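Local coordinates for protein chitinase (Paenibacillus sp. FPU-7, PDB 5GZT) that probably hydrolyses internal beta-1,4 linkages between N-acetylglucosamine units of chitin, as an endo-acting chitinase with two family 18 glycosyl hydrolase domains, at residues S978-A990 with T1089-Y1102. Numbering follows the deposited sequence.
Sequences SKTAHQASVYTSA and TYDDEESLKYKAEY
The irregular chain 978-990 runs past the end of strand 1086-1089 and then along helix 1093-1106 as far as Y1102, with H982 and T1089 5.5 Å apart and V986 and K1099 6.0 Å apart between their CA atoms. Both elements belong to the second family 18 (TIM-barrel) domain, where the loop following barrel strand 964-967 packs on the helix that precedes barrel strand 1110-1114. At the strand end T1089 OG1 accepts a nearly straight hydrogen bond from Q983 N (2.8 Å, 172°); a chi1 of 166°, with OG1 opposite the T1089 nitrogen, puts the hydroxyl in line with that N-H. The same hydroxyl shares a water with H982 ND1, while H982 NE2 is bonded to D1069. Q983, bent at chi2, lays CG against T1089 and gives T1089 O a weak bond from NE2; its OE1 turns to D971 N.

Farther along, the extended chain of K1099 runs out from the side of its helix to the loop. NZ comes to A984 O within the plane of the carbonyl, where a lone pair points, and salt-bridges the D1091 carboxylate, bonding to OD2 on its syn side (NZ to OD2 2.7 Å), so one buried ammonium ties loop to helix. The other D1091 oxygen takes the hydroxyl proton of S1095, which pairs with D1092 in a capping box. V986 fits between Y1098 CB and Y1102 CB, resting its own CB on K1099 CG. The rings of Y987 and Y1102 meet obliquely, planes at 76°, and Y987 OH lies in plane at the edge of the Y1102 ring, 3.4 Å from Y1102 CD1.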
loop_
_atom_site.group_PDB
_atom_site.type_symbol
_atom_site.label_atom_id
_atom_site.label_comp_id
_atom_site.label_asym_id
_atom_site.label_seq_id
_atom_site.Cartn_x
_atom_site.Cartn_y
_atom_site.Cartn_z
ATOM N N SER B 978 31.224 -2.342 -6.142
ATOM C CA SER B 978 31.635 -2.992 -4.893
ATOM C C SER B 978 30.702 -4.100 -4.454
ATOM O O SER B 978 31.054 -4.851 -3.571
ATOM C CB SER B 978 31.738 -1.957 -3.776
ATOM O OG SER B 978 30.492 -1.292 -3.603
ATOM N N LYS B 979 29.521 -4.194 -5.061
ATOM C CA LYS B 979 28.524 -5.154 -4.689
ATOM C C LYS B 979 28.512 -6.278 -5.714
ATOM O O LYS B 979 28.732 -6.058 -6.890
ATOM C CB LYS B 979 27.192 -4.439 -4.624
ATOM C CG LYS B 979 26.163 -5.246 -3.871
ATOM C CD LYS B 979 24.948 -4.417 -3.446
ATOM C CE LYS B 979 25.322 -3.425 -2.342
ATOM N NZ LYS B 979 24.169 -2.907 -1.559
ATOM N N THR B 980 28.309 -7.505 -5.280
ATOM C CA THR B 980 28.407 -8.629 -6.190
ATOM C C THR B 980 27.041 -8.820 -6.925
ATOM O O THR B 980 25.968 -8.379 -6.438
ATOM C CB THR B 980 28.772 -9.927 -5.469
ATOM O OG1 THR B 980 27.658 -10.339 -4.654
ATOM C CG2 THR B 980 30.055 -9.734 -4.646
ATOM N N ALA B 981 27.107 -9.553 -8.042
ATOM C CA ALA B 981 25.930 -9.807 -8.915
ATOM C C ALA B 981 26.347 -10.598 -10.154
ATOM O O ALA B 981 27.549 -10.931 -10.328
ATOM C CB ALA B 981 25.214 -8.496 -9.280
ATOM N N HIS B 982 25.345 -10.990 -10.978
ATOM C CA HIS B 982 25.634 -11.866 -12.107
ATOM C C HIS B 982 26.032 -10.971 -13.299
ATOM O O HIS B 982 25.290 -9.981 -13.633
ATOM C CB HIS B 982 24.413 -12.630 -12.472
ATOM C CG HIS B 982 23.920 -13.540 -11.393
ATOM N ND1 HIS B 982 24.654 -14.613 -10.928
ATOM C CD2 HIS B 982 22.723 -13.586 -10.750
ATOM C CE1 HIS B 982 23.959 -15.246 -10.004
ATOM N NE2 HIS B 982 22.771 -14.669 -9.906
ATOM N N GLN B 983 27.204 -11.258 -13.834
ATOM C CA GLN B 983 27.762 -10.485 -14.993
ATOM C C GLN B 983 27.161 -10.874 -16.349
ATOM O O GLN B 983 27.237 -10.076 -17.276
ATOM C CB GLN B 983 29.287 -10.574 -15.067
ATOM C CG GLN B 983 29.894 -11.936 -15.435
ATOM C CD GLN B 983 30.639 -11.982 -16.779
ATOM O OE1 GLN B 983 30.475 -11.085 -17.688
ATOM N NE2 GLN B 983 31.408 -13.053 -16.952
ATOM N N ALA B 984 26.536 -12.049 -16.429
ATOM C CA ALA B 984 26.081 -12.626 -17.671
ATOM C C ALA B 984 24.773 -13.421 -17.583
ATOM O O ALA B 984 24.485 -14.264 -18.447
ATOM C CB ALA B 984 27.165 -13.529 -18.195
ATOM N N SER B 985 23.944 -13.150 -16.575
ATOM C CA SER B 985 22.805 -14.052 -16.328
ATOM C C SER B 985 21.767 -14.012 -17.437
ATOM O O SER B 985 21.373 -12.914 -17.892
ATOM C CB SER B 985 22.118 -13.706 -15.016
ATOM O OG SER B 985 21.691 -12.367 -14.985
ATOM N N VAL B 986 21.271 -15.183 -17.818
ATOM C CA VAL B 986 20.239 -15.271 -18.822
ATOM C C VAL B 986 18.875 -14.717 -18.391
ATOM O O VAL B 986 18.271 -13.967 -19.210
ATOM C CB VAL B 986 20.190 -16.634 -19.483
ATOM C CG1 VAL B 986 20.280 -17.771 -18.485
ATOM C CG2 VAL B 986 18.974 -16.776 -20.386
ATOM N N TYR B 987 18.450 -14.932 -17.130
ATOM C CA TYR B 987 17.319 -14.203 -16.541
ATOM C C TYR B 987 17.714 -13.335 -15.355
ATOM O O TYR B 987 18.828 -13.449 -14.791
ATOM C CB TYR B 987 16.165 -15.183 -16.183
ATOM C CG TYR B 987 15.676 -16.066 -17.354
ATOM C CD1 TYR B 987 14.700 -15.653 -18.260
ATOM C CD2 TYR B 987 16.143 -17.317 -17.496
ATOM C CE1 TYR B 987 14.249 -16.507 -19.322
ATOM C CE2 TYR B 987 15.740 -18.134 -18.529
ATOM C CZ TYR B 987 14.807 -17.733 -19.447
ATOM O OH TYR B 987 14.481 -18.672 -20.482
ATOM N N THR B 988 16.864 -12.358 -15.063
ATOM C CA THR B 988 17.167 -11.427 -13.989
ATOM C C THR B 988 16.801 -12.197 -12.682
ATOM O O THR B 988 15.657 -12.708 -12.554
ATOM C CB THR B 988 16.279 -10.178 -14.065
ATOM O OG1 THR B 988 16.554 -9.402 -15.236
ATOM C CG2 THR B 988 16.540 -9.299 -12.839
ATOM N N SER B 989 17.726 -12.308 -11.735
ATOM C CA SER B 989 17.442 -13.026 -10.452
ATOM C C SER B 989 16.233 -12.436 -9.731
ATOM O O SER B 989 16.065 -11.203 -9.656
ATOM C CB SER B 989 18.628 -12.906 -9.506
ATOM O OG SER B 989 18.383 -13.561 -8.251
ATOM N N ALA B 990 15.438 -13.312 -9.118
ATOM C CA ALA B 990 14.273 -12.906 -8.259
ATOM C C ALA B 990 14.764 -12.037 -7.113
ATOM O O ALA B 990 14.057 -11.139 -6.670
ATOM C CB ALA B 990 13.473 -14.163 -7.756
ATOM N N THR B 1089 31.512 -14.766 -11.097
ATOM C CA THR B 1089 30.305 -14.835 -11.941
ATOM C C THR B 1089 30.733 -15.058 -13.361
ATOM O O THR B 1089 31.636 -14.357 -13.876
ATOM C CB THR B 1089 29.460 -13.577 -11.789
ATOM O OG1 THR B 1089 28.480 -13.508 -12.825
ATOM C CG2 THR B 1089 30.318 -12.289 -11.733
ATOM N N TYR B 1090 30.145 -16.076 -13.959
ATOM C CA TYR B 1090 30.631 -16.597 -15.225
ATOM C C TYR B 1090 29.514 -17.321 -15.966
ATOM O O TYR B 1090 28.411 -17.484 -15.359
ATOM C CB TYR B 1090 31.860 -17.513 -14.991
ATOM C CG TYR B 1090 31.596 -18.786 -14.240
ATOM C CD1 TYR B 1090 31.271 -18.777 -12.867
ATOM C CD2 TYR B 1090 31.683 -19.999 -14.865
ATOM C CE1 TYR B 1090 30.998 -19.955 -12.186
ATOM C CE2 TYR B 1090 31.455 -21.206 -14.177
ATOM C CZ TYR B 1090 31.110 -21.189 -12.840
ATOM O OH TYR B 1090 30.846 -22.400 -12.209
ATOM N N ASP B 1091 29.759 -17.747 -17.235
ATOM C CA ASP B 1091 28.888 -18.698 -17.930
ATOM C C ASP B 1091 29.508 -20.050 -17.871
ATOM O O ASP B 1091 30.684 -20.143 -18.099
ATOM C CB ASP B 1091 28.683 -18.391 -19.469
ATOM C CG ASP B 1091 27.499 -17.461 -19.756
ATOM O OD1 ASP B 1091 26.456 -17.606 -19.060
ATOM O OD2 ASP B 1091 27.682 -16.500 -20.584
ATOM N N ASP B 1092 28.692 -21.103 -17.742
ATOM C CA ASP B 1092 29.182 -22.499 -17.856
ATOM C C ASP B 1092 28.350 -23.310 -18.787
ATOM O O ASP B 1092 27.519 -22.730 -19.532
ATOM C CB ASP B 1092 29.325 -23.174 -16.464
ATOM C CG ASP B 1092 27.978 -23.581 -15.834
ATOM O OD1 ASP B 1092 26.896 -23.271 -16.415
ATOM O OD2 ASP B 1092 28.042 -24.173 -14.720
ATOM N N GLU B 1093 28.529 -24.631 -18.795
ATOM C CA GLU B 1093 27.761 -25.422 -19.723
ATOM C C GLU B 1093 26.256 -25.352 -19.518
ATOM O O GLU B 1093 25.495 -25.457 -20.487
ATOM C CB GLU B 1093 28.170 -26.889 -19.739
ATOM C CG GLU B 1093 29.565 -27.168 -20.234
ATOM C CD GLU B 1093 30.101 -28.418 -19.554
ATOM O OE1 GLU B 1093 30.516 -28.278 -18.413
ATOM O OE2 GLU B 1093 30.041 -29.500 -20.124
ATOM N N GLU B 1094 25.822 -25.175 -18.285
ATOM C CA GLU B 1094 24.418 -25.147 -17.975
ATOM C C GLU B 1094 23.837 -23.791 -18.393
ATOM O O GLU B 1094 22.743 -23.699 -18.979
ATOM C CB GLU B 1094 24.179 -25.347 -16.439
ATOM C CG GLU B 1094 22.884 -26.131 -16.190
ATOM C CD GLU B 1094 22.410 -26.211 -14.741
ATOM O OE1 GLU B 1094 23.205 -25.926 -13.821
ATOM O OE2 GLU B 1094 21.189 -26.464 -14.536
ATOM N N SER B 1095 24.491 -22.714 -18.013
ATOM C CA SER B 1095 23.950 -21.412 -18.368
ATOM C C SER B 1095 23.941 -21.214 -19.898
ATOM O O SER B 1095 23.013 -20.625 -20.420
ATOM C CB SER B 1095 24.639 -20.278 -17.676
ATOM O OG SER B 1095 25.971 -20.123 -18.117
ATOM N N LEU B 1096 24.901 -21.791 -20.616
ATOM C CA LEU B 1096 24.930 -21.610 -22.068
ATOM C C LEU B 1096 23.848 -22.427 -22.727
ATOM O O LEU B 1096 23.249 -21.995 -23.713
ATOM C CB LEU B 1096 26.303 -21.954 -22.664
ATOM C CG LEU B 1096 27.340 -20.953 -22.216
ATOM C CD1 LEU B 1096 28.744 -21.476 -22.544
ATOM C CD2 LEU B 1096 27.181 -19.617 -22.887
ATOM N N LYS B 1097 23.530 -23.586 -22.148
ATOM C CA LYS B 1097 22.369 -24.342 -22.594
ATOM C C LYS B 1097 21.150 -23.503 -22.474
ATOM O O LYS B 1097 20.325 -23.461 -23.436
ATOM C CB LYS B 1097 22.176 -25.627 -21.821
ATOM C CG LYS B 1097 20.889 -26.355 -22.123
ATOM C CD LYS B 1097 20.938 -27.771 -21.588
ATOM C CE LYS B 1097 19.912 -28.013 -20.523
ATOM N NZ LYS B 1097 20.312 -27.315 -19.272
ATOM N N TYR B 1098 20.962 -22.860 -21.328
ATOM C CA TYR B 1098 19.762 -22.063 -21.173
ATOM C C TYR B 1098 19.725 -20.803 -22.148
ATOM O O TYR B 1098 18.656 -20.364 -22.494
ATOM C CB TYR B 1098 19.614 -21.616 -19.744
ATOM C CG TYR B 1098 18.996 -22.687 -18.821
ATOM C CD1 TYR B 1098 17.655 -22.822 -18.731
ATOM C CD2 TYR B 1098 19.785 -23.479 -18.005
ATOM C CE1 TYR B 1098 17.085 -23.789 -17.898
ATOM C CE2 TYR B 1098 19.247 -24.478 -17.179
ATOM C CZ TYR B 1098 17.892 -24.597 -17.108
ATOM O OH TYR B 1098 17.306 -25.496 -16.300
ATOM N N LYS B 1099 20.889 -20.199 -22.451
ATOM C CA LYS B 1099 20.986 -19.075 -23.460
ATOM C C LYS B 1099 20.529 -19.571 -24.805
ATOM O O LYS B 1099 19.759 -18.906 -25.475
ATOM C CB LYS B 1099 22.398 -18.545 -23.531
ATOM C CG LYS B 1099 22.663 -17.686 -22.287
ATOM C CD LYS B 1099 24.018 -17.007 -22.276
ATOM C CE LYS B 1099 24.047 -16.058 -21.075
ATOM N NZ LYS B 1099 25.299 -15.275 -20.982
ATOM N N ALA B 1100 20.949 -20.770 -25.137
ATOM C CA ALA B 1100 20.617 -21.406 -26.366
ATOM C C ALA B 1100 19.118 -21.780 -26.471
ATOM O O ALA B 1100 18.439 -21.588 -27.508
ATOM C CB ALA B 1100 21.475 -22.617 -26.562
ATOM N N GLU B 1101 18.589 -22.243 -25.336
ATOM C CA GLU B 1101 17.196 -22.513 -25.204
ATOM C C GLU B 1101 16.371 -21.254 -25.318
ATOM O O GLU B 1101 15.362 -21.289 -25.972
ATOM C CB GLU B 1101 16.912 -23.191 -23.842
ATOM C CG GLU B 1101 15.440 -23.540 -23.656
ATOM C CD GLU B 1101 15.220 -24.402 -22.418
ATOM O OE1 GLU B 1101 14.712 -25.509 -22.538
ATOM O OE2 GLU B 1101 15.597 -23.953 -21.375
ATOM N N TYR B 1102 16.819 -20.177 -24.672
ATOM C CA TYR B 1102 16.230 -18.866 -24.794
ATOM C C TYR B 1102 16.178 -18.447 -26.259
ATOM O O TYR B 1102 15.144 -18.088 -26.761
ATOM C CB TYR B 1102 16.996 -17.849 -23.921
ATOM C CG TYR B 1102 16.300 -16.500 -23.801
ATOM C CD1 TYR B 1102 15.291 -16.289 -22.834
ATOM C CD2 TYR B 1102 16.576 -15.458 -24.677
ATOM C CE1 TYR B 1102 14.641 -15.065 -22.786
ATOM C CE2 TYR B 1102 15.960 -14.238 -24.592
ATOM C CZ TYR B 1102 14.983 -14.038 -23.656
ATOM O OH TYR B 1102 14.270 -12.856 -23.631
HETATM O O HOH W 1 26.746 -15.488 -12.361
#